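Local coordinates for phosphatidylglycerol lysyltransferase C-terminal domain-containing protein (Bacteroides thetaiotaomicron, PDB 2HQY), which is of unknown function but binds coenzyme A and is probably a transferase related to the C-terminal domain of phosphatidylglycerol lysyltransferases, at residues K5-A10 and S36-Y41; T43-I48 and L52-W57; L62-P67 and I81-K86. All coordinates share one frame; numbering follows the deposited sequence.

Contact 1 of 3, residues K5-A10 and S36-Y41; sequences KDITLA and SWRFLY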
loop_
_atom_site.group_PDB
_atom_site.type_symbol
_atom_site.label_atom_id
_atom_site.label_comp_id
_atom_site.label_asym_id
_atom_site.label_seq_id
_atom_site.Cartn_x
_atom_site.Cartn_y
_atom_site.Cartn_z
ATOM N N LYS A 5 11.336 -7.799 3.745
ATOM C CA LYS A 5 11.103 -6.385 3.925
ATOM C C LYS A 5 10.183 -5.836 2.861
ATOM O O LYS A 5 10.169 -6.325 1.729
ATOM C CB LYS A 5 12.413 -5.611 3.942
ATOM C CG LYS A 5 13.427 -5.996 2.920
ATOM C CD LYS A 5 14.812 -5.977 3.579
ATOM N N ASP A 6 9.428 -4.813 3.238
ATOM C CA ASP A 6 8.551 -4.134 2.283
ATOM C C ASP A 6 9.365 -3.573 1.128
ATOM O O ASP A 6 10.397 -2.930 1.323
ATOM C CB ASP A 6 7.791 -2.990 2.955
ATOM C CG ASP A 6 6.974 -3.439 4.126
ATOM O OD1 ASP A 6 6.659 -4.652 4.244
ATOM O OD2 ASP A 6 6.664 -2.558 4.959
ATOM N N ILE A 7 8.882 -3.768 -0.094
ATOM C CA ILE A 7 9.567 -3.195 -1.239
ATOM C C ILE A 7 9.398 -1.659 -1.243
ATOM O O ILE A 7 8.340 -1.143 -0.888
ATOM C CB ILE A 7 9.065 -3.813 -2.560
ATOM C CG1 ILE A 7 10.074 -3.466 -3.680
ATOM C CG2 ILE A 7 7.590 -3.398 -2.825
ATOM C CD1 ILE A 7 9.826 -4.084 -5.046
ATOM N N THR A 8 10.459 -0.948 -1.615
ATOM C CA THR A 8 10.410 0.520 -1.732
ATOM C C THR A 8 11.210 1.018 -2.929
ATOM O O THR A 8 12.066 0.305 -3.452
ATOM C CB THR A 8 10.950 1.241 -0.458
ATOM O OG1 THR A 8 12.372 1.066 -0.344
ATOM C CG2 THR A 8 10.315 0.733 0.770
ATOM N N LEU A 9 10.966 2.278 -3.314
ATOM C CA LEU A 9 11.804 2.975 -4.314
ATOM C C LEU A 9 13.309 2.794 -4.132
ATOM O O LEU A 9 14.046 2.676 -5.112
ATOM C CB LEU A 9 11.559 4.477 -4.239
ATOM C CG LEU A 9 10.135 4.932 -4.454
ATOM C CD1 LEU A 9 10.008 6.480 -4.277
ATOM C CD2 LEU A 9 9.723 4.510 -5.869
ATOM N N ALA A 10 13.756 2.797 -2.879
ATOM C CA ALA A 10 15.183 2.751 -2.557
ATOM C C ALA A 10 15.827 1.422 -2.929
ATOM O O ALA A 10 17.047 1.299 -2.976
ATOM C CB ALA A 10 15.396 3.067 -1.066
ATOM N N SER A 36 4.564 -0.218 -7.570
ATOM C CA SER A 36 3.295 0.466 -7.875
ATOM C C SER A 36 2.090 -0.363 -7.446
ATOM O O SER A 36 1.033 0.193 -7.150
ATOM C CB SER A 36 3.166 0.818 -9.374
ATOM O OG SER A 36 4.165 1.733 -9.809
ATOM N N TRP A 37 2.252 -1.693 -7.424
ATOM C CA TRP A 37 1.174 -2.596 -6.975
ATOM C C TRP A 37 1.281 -3.048 -5.515
ATOM O O TRP A 37 0.458 -3.850 -5.032
ATOM C CB TRP A 37 1.019 -3.801 -7.939
ATOM C CG TRP A 37 0.383 -3.368 -9.263
ATOM C CD1 TRP A 37 1.028 -2.885 -10.366
ATOM C CD2 TRP A 37 -1.017 -3.325 -9.563
ATOM N NE1 TRP A 37 0.108 -2.567 -11.355
ATOM C CE2 TRP A 37 -1.153 -2.829 -10.887
ATOM C CE3 TRP A 37 -2.170 -3.692 -8.857
ATOM C CZ2 TRP A 37 -2.400 -2.670 -11.509
ATOM C CZ3 TRP A 37 -3.420 -3.546 -9.482
ATOM C CH2 TRP A 37 -3.516 -3.032 -10.801
ATOM N N ARG A 38 2.291 -2.534 -4.801
ATOM C CA ARG A 38 2.477 -2.893 -3.390
ATOM C C ARG A 38 1.220 -2.566 -2.543
ATOM O O ARG A 38 0.920 -3.244 -1.555
ATOM C CB ARG A 38 3.698 -2.157 -2.835
ATOM C CG ARG A 38 4.100 -2.550 -1.379
ATOM C CD ARG A 38 5.127 -1.549 -0.831
ATOM N NE ARG A 38 4.535 -0.213 -0.817
ATOM C CZ ARG A 38 5.200 0.927 -0.928
ATOM N NH1 ARG A 38 6.532 0.931 -1.016
ATOM N NH2 ARG A 38 4.505 2.076 -0.915
ATOM N N PHE A 39 0.503 -1.511 -2.933
ATOM C CA PHE A 39 -0.680 -1.060 -2.183
ATOM C C PHE A 39 -1.718 -2.199 -2.161
ATOM O O PHE A 39 -2.523 -2.265 -1.263
ATOM C CB PHE A 39 -1.309 0.180 -2.827
ATOM C CG PHE A 39 -2.175 -0.150 -4.000
ATOM C CD1 PHE A 39 -3.550 -0.395 -3.835
ATOM C CD2 PHE A 39 -1.606 -0.320 -5.277
ATOM C CE1 PHE A 39 -4.367 -0.780 -4.956
ATOM C CE2 PHE A 39 -2.403 -0.736 -6.394
ATOM C CZ PHE A 39 -3.791 -0.954 -6.225
ATOM N N LEU A 40 -1.692 -3.077 -3.169
ATOM C CA LEU A 40 -2.722 -4.119 -3.249
ATOM C C LEU A 40 -2.266 -5.413 -2.549
ATOM O O LEU A 40 -3.092 -6.178 -1.999
ATOM C CB LEU A 40 -3.066 -4.397 -4.713
ATOM C CG LEU A 40 -4.266 -5.336 -4.979
ATOM C CD1 LEU A 40 -5.529 -4.794 -4.271
ATOM C CD2 LEU A 40 -4.507 -5.453 -6.486
ATOM N N TYR A 41 -0.967 -5.692 -2.623
ATOM C CA TYR A 41 -0.431 -7.012 -2.195
ATOM C C TYR A 41 0.454 -7.011 -0.956
ATOM O O TYR A 41 0.980 -8.057 -0.569
ATOM C CB TYR A 41 0.366 -7.622 -3.350
ATOM C CG TYR A 41 -0.464 -7.779 -4.601
ATOM C CD1 TYR A 41 -1.629 -8.560 -4.589
ATOM C CD2 TYR A 41 -0.087 -7.156 -5.793
ATOM C CE1 TYR A 41 -2.407 -8.705 -5.760
ATOM C CE2 TYR A 41 -0.858 -7.293 -6.963
ATOM C CZ TYR A 41 -2.011 -8.065 -6.929
ATOM O OH TYR A 41 -2.780 -8.213 -8.075
#
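Arg38 reaches Ile7 with CG swung opposite its own backbone N (chi1 -174°), the chain running on extended until a bend at chi3 (60°) turns the guanidinium against the main chain of 5-10. In this member of the acetyltransferase clan, the contact ties the chain leaving the short strand 5-6 to helix 38-41. Arginine suits the place because its long stem is greasy while its tip donates. The stem lies across the branched methyl of Ile7, whose CG2 is 3.7 Å from Arg38 CD and 3.9 Å from Arg38 CG. While this CG2 branch meets the arginine stem, the buried isoleucine side chain also packs on Phe31, Leu34 and Cys35 of helix 31-36.

Thr8 meets the guanidinium at its edge, near the plane, with its CA 4.0 Å from Arg38 NH1. The same NH1 carries a salt bridge to Asp6 OD2 of the second subunit. Since Asp6 of this chain likewise pairs with Arg38 of that subunit, the contact lies at the dimer interface, where the nearby carboxylate would be expected to support the positive charge. Within the chain, one nearly straight bond fixes the tip: Arg38 NH1 donates to Ile7 O at 2.8 Å (163° at the hydrogen), with the oxygen in the guanidinium plane and the nitrogen in the carbonyl plane.

Contact 2 of 3, residues T43-I48 and L52-W57; sequences TQFAVI and LVFKFW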
loop_
_atom_site.group_PDB
_atom_site.type_symbol
_atom_site.label_atom_id
_atom_site.label_comp_id
_atom_site.label_asym_id
_atom_site.label_seq_id
_atom_site.Cartn_x
_atom_site.Cartn_y
_atom_site.Cartn_z
ATOM N N THR A 43 3.439 -6.122 -0.685
ATOM C CA THR A 43 4.585 -6.828 -1.274
ATOM C C THR A 43 5.873 -6.696 -0.458
ATOM O O THR A 43 6.250 -5.585 -0.057
ATOM C CB THR A 43 4.767 -6.326 -2.714
ATOM O OG1 THR A 43 3.506 -6.519 -3.393
ATOM C CG2 THR A 43 5.897 -7.038 -3.445
ATOM N N GLN A 44 6.519 -7.832 -0.218
ATOM C CA GLN A 44 7.826 -7.847 0.461
ATOM C C GLN A 44 8.846 -8.621 -0.377
ATOM O O GLN A 44 8.467 -9.385 -1.271
ATOM C CB GLN A 44 7.670 -8.433 1.874
ATOM C CG GLN A 44 6.737 -7.631 2.734
ATOM C CD GLN A 44 6.544 -8.226 4.138
ATOM O OE1 GLN A 44 6.612 -9.434 4.344
ATOM N NE2 GLN A 44 6.260 -7.343 5.111
ATOM N N PHE A 45 10.129 -8.417 -0.102
ATOM C CA PHE A 45 11.182 -9.186 -0.761
ATOM C C PHE A 45 12.291 -9.519 0.227
ATOM O O PHE A 45 12.415 -8.917 1.302
ATOM C CB PHE A 45 11.783 -8.444 -1.966
ATOM C CG PHE A 45 12.732 -7.335 -1.587
ATOM C CD1 PHE A 45 14.116 -7.533 -1.620
ATOM C CD2 PHE A 45 12.237 -6.112 -1.159
ATOM C CE1 PHE A 45 14.986 -6.517 -1.252
ATOM C CE2 PHE A 45 13.104 -5.078 -0.787
ATOM C CZ PHE A 45 14.482 -5.277 -0.836
ATOM N N ALA A 46 13.109 -10.472 -0.181
ATOM C CA ALA A 46 14.326 -10.805 0.534
ATOM C C ALA A 46 15.321 -11.369 -0.455
ATOM O O ALA A 46 14.945 -11.921 -1.486
ATOM C CB ALA A 46 14.042 -11.798 1.649
ATOM N N VAL A 47 16.599 -11.156 -0.170
ATOM C CA VAL A 47 17.631 -11.998 -0.755
ATOM C C VAL A 47 17.908 -13.152 0.250
ATOM O O VAL A 47 18.227 -12.941 1.438
ATOM C CB VAL A 47 18.876 -11.175 -1.170
ATOM C CG1 VAL A 47 19.928 -12.069 -1.857
ATOM C CG2 VAL A 47 18.461 -10.034 -2.083
ATOM N N ILE A 48 17.729 -14.383 -0.210
ATOM C CA ILE A 48 18.152 -15.530 0.570
ATOM C C ILE A 48 18.843 -16.562 -0.311
ATOM O O ILE A 48 18.332 -16.927 -1.383
ATOM C CB ILE A 48 16.987 -16.189 1.325
ATOM C CG1 ILE A 48 15.803 -16.442 0.391
ATOM C CG2 ILE A 48 16.593 -15.331 2.547
ATOM C CD1 ILE A 48 14.806 -17.454 0.922
ATOM N N LEU A 52 16.703 -13.799 -5.271
ATOM C CA LEU A 52 15.778 -12.721 -4.942
ATOM C C LEU A 52 14.398 -13.362 -4.848
ATOM O O LEU A 52 13.941 -13.992 -5.815
ATOM C CB LEU A 52 15.801 -11.666 -6.045
ATOM C CG LEU A 52 14.710 -10.593 -5.997
ATOM C CD1 LEU A 52 14.741 -9.844 -4.678
ATOM C CD2 LEU A 52 14.866 -9.652 -7.199
ATOM N N VAL A 53 13.731 -13.199 -3.716
ATOM C CA VAL A 53 12.390 -13.788 -3.518
ATOM C C VAL A 53 11.345 -12.749 -3.101
ATOM O O VAL A 53 11.675 -11.819 -2.392
ATOM C CB VAL A 53 12.477 -14.953 -2.495
ATOM C CG1 VAL A 53 13.340 -16.099 -3.073
ATOM C CG2 VAL A 53 13.107 -14.478 -1.178
ATOM N N PHE A 54 10.103 -12.892 -3.568
ATOM C CA PHE A 54 9.028 -11.922 -3.277
ATOM C C PHE A 54 7.903 -12.677 -2.583
ATOM O O PHE A 54 7.716 -13.880 -2.829
ATOM C CB PHE A 54 8.506 -11.252 -4.542
ATOM C CG PHE A 54 9.506 -10.352 -5.221
ATOM C CD1 PHE A 54 9.688 -9.040 -4.786
ATOM C CD2 PHE A 54 10.288 -10.829 -6.271
ATOM C CE1 PHE A 54 10.633 -8.179 -5.413
ATOM C CE2 PHE A 54 11.241 -9.983 -6.911
ATOM C CZ PHE A 54 11.413 -8.660 -6.474
ATOM N N LYS A 55 7.199 -11.970 -1.693
ATOM C CA LYS A 55 6.074 -12.512 -0.907
ATOM C C LYS A 55 4.942 -11.489 -1.032
ATOM O O LYS A 55 5.187 -10.270 -0.838
ATOM C CB LYS A 55 6.520 -12.703 0.538
ATOM C CG LYS A 55 5.463 -13.124 1.560
ATOM C CD LYS A 55 6.160 -13.298 2.907
ATOM C CE LYS A 55 5.244 -13.880 4.008
ATOM N NZ LYS A 55 6.025 -14.022 5.305
ATOM N N PHE A 56 3.755 -11.985 -1.403
ATOM C CA PHE A 56 2.541 -11.187 -1.713
ATOM C C PHE A 56 1.344 -11.754 -0.968
ATOM O O PHE A 56 1.222 -12.976 -0.816
ATOM C CB PHE A 56 2.080 -11.310 -3.196
ATOM C CG PHE A 56 3.124 -11.024 -4.195
ATOM C CD1 PHE A 56 3.296 -9.710 -4.691
ATOM C CD2 PHE A 56 3.900 -12.052 -4.702
ATOM C CE1 PHE A 56 4.292 -9.425 -5.662
ATOM C CE2 PHE A 56 4.890 -11.785 -5.669
ATOM C CZ PHE A 56 5.099 -10.486 -6.144
ATOM N N TRP A 57 0.425 -10.878 -0.592
ATOM C CA TRP A 57 -0.878 -11.305 -0.111
ATOM C C TRP A 57 -1.899 -10.845 -1.147
ATOM O O TRP A 57 -2.135 -9.643 -1.303
ATOM C CB TRP A 57 -1.186 -10.681 1.251
ATOM C CG TRP A 57 -0.311 -11.246 2.342
ATOM C CD1 TRP A 57 0.891 -10.747 2.768
ATOM C CD2 TRP A 57 -0.563 -12.423 3.126
ATOM N NE1 TRP A 57 1.393 -11.530 3.791
ATOM C CE2 TRP A 57 0.536 -12.576 4.016
ATOM C CE3 TRP A 57 -1.599 -13.372 3.154
ATOM C CZ2 TRP A 57 0.607 -13.622 4.945
ATOM C CZ3 TRP A 57 -1.526 -14.420 4.084
ATOM C CH2 TRP A 57 -0.421 -14.529 4.965
HETATM O O HOH W 1 6.923 -11.544 6.092
HETATM O O HOH W 2 3.987 -10.367 4.774
#
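Val53 is the residue most covered here, lying opposite Ala46 in an antiparallel hydrogen-bonded pair of the beta hairpin formed by strands 44-48 and 51-58. Val53 N donates to Ala46 O at 2.8 Å, and Ala46 N returns a bond to Val53 O at 3.0 Å. Its chi1 of -65° sets CG2 between its own backbone N and carbonyl carbon, where that methyl meets Ile48 CG1 at 3.7 Å and Ala46 CB at 4.0 Å. Ile48 crosses Val53 at about a right angle, and the small alanine methyl lies beside the same CG2.

Gln44 stands on the same face, paired with Lys55; Gln44 N donates to Lys55 O at 2.8 Å. The two extended side chains run side by side, pointing the same way, and a water joins Gln44 OE1 to Lys55 NZ. A second water also donates to that OE1 and accepts from Trp57 NE1. Glutamine fits because its amide works both ways: NE2 donates to Asp6 OD1 and to Asn200 OD1 of the second subunit, while the lysine is held by Glu87 and Asp83.

Thr43, just before the strand, lies alongside Phe56, with OG1 3.5 Å from Phe56 CD1 and CG2 3.6 Å from Phe56 CE1. A glycine in its place would probably strip this flank of the Phe56 ring and let the ring turn more easily.

On the other face, Phe45 touches Leu52 and Phe54, and Phe45 and Leu52 both pack on Ile15 of helix 12-19. Strand 5-6 pairs with 44-48 on one side of the hairpin, and strand 61-69 with 51-58 on the other.

Contact 3 of 3, residues L62-P67 and I81-K86; sequences LAYMMP and IEDADK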
loop_
_atom_site.group_PDB
_atom_site.type_symbol
_atom_site.label_atom_id
_atom_site.label_comp_id
_atom_site.label_asym_id
_atom_site.label_seq_id
_atom_site.Cartn_x
_atom_site.Cartn_y
_atom_site.Cartn_z
ATOM N N LEU A 62 -1.835 -16.291 0.191
ATOM C CA LEU A 62 -0.403 -15.986 0.354
ATOM C C LEU A 62 0.291 -16.562 -0.861
ATOM O O LEU A 62 0.043 -17.730 -1.218
ATOM C CB LEU A 62 0.172 -16.658 1.611
ATOM C CG LEU A 62 1.707 -16.591 1.793
ATOM C CD1 LEU A 62 2.201 -15.153 1.984
ATOM C CD2 LEU A 62 2.127 -17.453 2.957
ATOM N N ALA A 63 1.181 -15.785 -1.487
ATOM C CA ALA A 63 1.912 -16.334 -2.630
ATOM C C ALA A 63 3.337 -15.814 -2.679
ATOM O O ALA A 63 3.624 -14.733 -2.161
ATOM C CB ALA A 63 1.201 -16.013 -3.926
ATOM N N TYR A 64 4.218 -16.611 -3.282
ATOM C CA TYR A 64 5.628 -16.235 -3.486
ATOM C C TYR A 64 5.879 -16.234 -4.986
ATOM O O TYR A 64 5.164 -16.887 -5.731
ATOM C CB TYR A 64 6.555 -17.256 -2.780
ATOM C CG TYR A 64 6.300 -17.324 -1.278
ATOM C CD1 TYR A 64 7.079 -16.583 -0.371
ATOM C CD2 TYR A 64 5.258 -18.108 -0.758
ATOM C CE1 TYR A 64 6.842 -16.645 1.026
ATOM C CE2 TYR A 64 5.020 -18.178 0.639
ATOM C CZ TYR A 64 5.818 -17.429 1.502
ATOM O OH TYR A 64 5.562 -17.513 2.856
ATOM N N MET A 65 6.864 -15.472 -5.452
ATOM C CA MET A 65 7.244 -15.554 -6.851
ATOM C C MET A 65 8.259 -16.700 -7.008
ATOM O O MET A 65 8.881 -17.107 -6.036
ATOM C CB MET A 65 7.832 -14.194 -7.279
ATOM C CG MET A 65 8.201 -14.063 -8.766
ATOM S SD MET A 65 6.767 -13.724 -9.853
ATOM C CE MET A 65 6.380 -12.055 -9.376
ATOM N N MET A 66 8.394 -17.258 -8.216
ATOM C CA MET A 66 9.497 -18.158 -8.500
ATOM C C MET A 66 10.797 -17.378 -8.196
ATOM O O MET A 66 10.954 -16.253 -8.679
ATOM C CB MET A 66 9.439 -18.624 -9.974
ATOM C CG MET A 66 10.540 -19.627 -10.404
ATOM S SD MET A 66 10.471 -21.312 -9.694
ATOM C CE MET A 66 11.832 -22.108 -10.595
ATOM N N PRO A 67 11.691 -17.940 -7.350
ATOM C CA PRO A 67 12.958 -17.278 -7.023
ATOM C C PRO A 67 13.760 -16.885 -8.256
ATOM O O PRO A 67 13.846 -17.652 -9.224
ATOM C CB PRO A 67 13.701 -18.334 -6.215
ATOM C CG PRO A 67 12.573 -19.129 -5.546
ATOM C CD PRO A 67 11.551 -19.226 -6.628
ATOM N N ILE A 81 8.934 -22.699 1.862
ATOM C CA ILE A 81 7.885 -23.583 2.395
ATOM C C ILE A 81 7.756 -23.412 3.907
ATOM O O ILE A 81 6.642 -23.376 4.457
ATOM C CB ILE A 81 8.134 -25.075 1.994
ATOM C CG1 ILE A 81 7.986 -25.221 0.479
ATOM C CG2 ILE A 81 7.151 -26.016 2.732
ATOM C CD1 ILE A 81 8.698 -26.457 -0.123
ATOM N N GLU A 82 8.899 -23.298 4.583
ATOM C CA GLU A 82 8.919 -23.089 6.025
ATOM C C GLU A 82 8.297 -21.751 6.376
ATOM O O GLU A 82 7.607 -21.622 7.384
ATOM C CB GLU A 82 10.354 -23.165 6.574
ATOM C CG GLU A 82 10.862 -24.591 6.726
ATOM C CD GLU A 82 12.391 -24.711 6.754
ATOM O OE1 GLU A 82 12.881 -25.842 6.983
ATOM O OE2 GLU A 82 13.101 -23.703 6.537
ATOM N N ASP A 83 8.520 -20.757 5.524
ATOM C CA ASP A 83 7.908 -19.452 5.731
ATOM C C ASP A 83 6.391 -19.564 5.623
ATOM O O ASP A 83 5.672 -19.036 6.480
ATOM C CB ASP A 83 8.454 -18.427 4.739
ATOM C CG ASP A 83 8.120 -17.016 5.141
ATOM O OD1 ASP A 83 8.684 -16.540 6.145
ATOM O OD2 ASP A 83 7.269 -16.392 4.478
ATOM N N ALA A 84 5.912 -20.269 4.592
ATOM C CA ALA A 84 4.481 -20.477 4.399
ATOM C C ALA A 84 3.891 -21.229 5.607
ATOM O O ALA A 84 2.822 -20.879 6.088
ATOM C CB ALA A 84 4.222 -21.221 3.126
ATOM N N ASP A 85 4.602 -22.247 6.095
ATOM C CA ASP A 85 4.186 -22.963 7.325
ATOM C C ASP A 85 3.966 -22.005 8.493
ATOM O O ASP A 85 2.941 -22.097 9.195
ATOM C CB ASP A 85 5.221 -24.024 7.731
ATOM C CG ASP A 85 5.309 -25.182 6.752
ATOM O OD1 ASP A 85 4.416 -25.343 5.885
ATOM O OD2 ASP A 85 6.288 -25.963 6.859
ATOM N N LYS A 86 4.916 -21.088 8.704
ATOM C CA LYS A 86 4.797 -20.075 9.764
ATOM C C LYS A 86 3.576 -19.181 9.584
ATOM O O LYS A 86 2.964 -18.750 10.568
ATOM C CB LYS A 86 6.062 -19.217 9.848
ATOM C CG LYS A 86 7.094 -19.729 10.839
ATOM C CD LYS A 86 8.347 -18.845 10.860
ATOM C CE LYS A 86 9.350 -19.277 9.798
ATOM N NZ LYS A 86 10.742 -18.860 10.113
#
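Asp83 is the first residue along 81-86 to touch the strand, accepting a hydrogen bond from Tyr64, whose OH lies 2.6 Å from Asp83 OD2. The carboxylate swings across to the strand because Asp83 CG lies opposite its backbone N (chi1 -165°). Its oxygen comes to the edge of the ring, near the ring plane, while the carboxylate itself stands almost square to that ring, the planes 82° apart. The hydroxyl approaches OD2 from the anti side, a little out of the carboxylate plane. The same OD2 forms a salt bridge with Lys55 NZ, so this buried oxygen is gripped by a phenol and an ammonium, which would probably favour the charged form of the aspartate. A tyrosine suits the strand position, since its ring spans most of the gap and its hydroxyl delivers the polar end.

Ala84 follows with a methyl small enough to sit beside the phenol: its CB is 4.0 Å from Tyr64 CE2. Leu62, two residues earlier on the strand and on the same face, adds its CD2 methyl 4.1 Å from Ala84 CA. The alanine methyl is thus close to both side chains, with Ala84 CB 4.3 Å from Leu62 CD2.

At Asp85 the side chain points away from the strand, while Asp85 N donates to Ile81 O at 2.8 Å.

The helix segment runs nearly antiparallel to strand segment 62-65 (164°), their axes 10.1 Å apart. Both belong to a beta-alpha-beta unit in which helix 73-87 links strand 61-69 to its parallel neighbour 92-96. Phe91, just before that second strand, meets the Tyr64 ring, and on its other side strand 61-69 pairs with strand 51-58.

The three contacts follow one another along the chain and are joined through neighbouring strands. Contacts 1 and 2, centres 10 Å apart, meet where Lys5 O lies 2.8 Å from Phe45 N, a probable hydrogen bond that docks strand 5-6 on the hairpin; both also touch the second subunit. Contacts 2 and 3, centres 9 Å apart, share the salt bridge from Lys55 NZ to Asp83 OD2 (2.8 Å), which carries the hairpin over to helix 73-87. Contacts 1 and 3 do not touch, their nearest atoms being about 7 Å apart. All three lie away from the coenzyme A pocket, which includes Trp175, Glu190 and Tyr246.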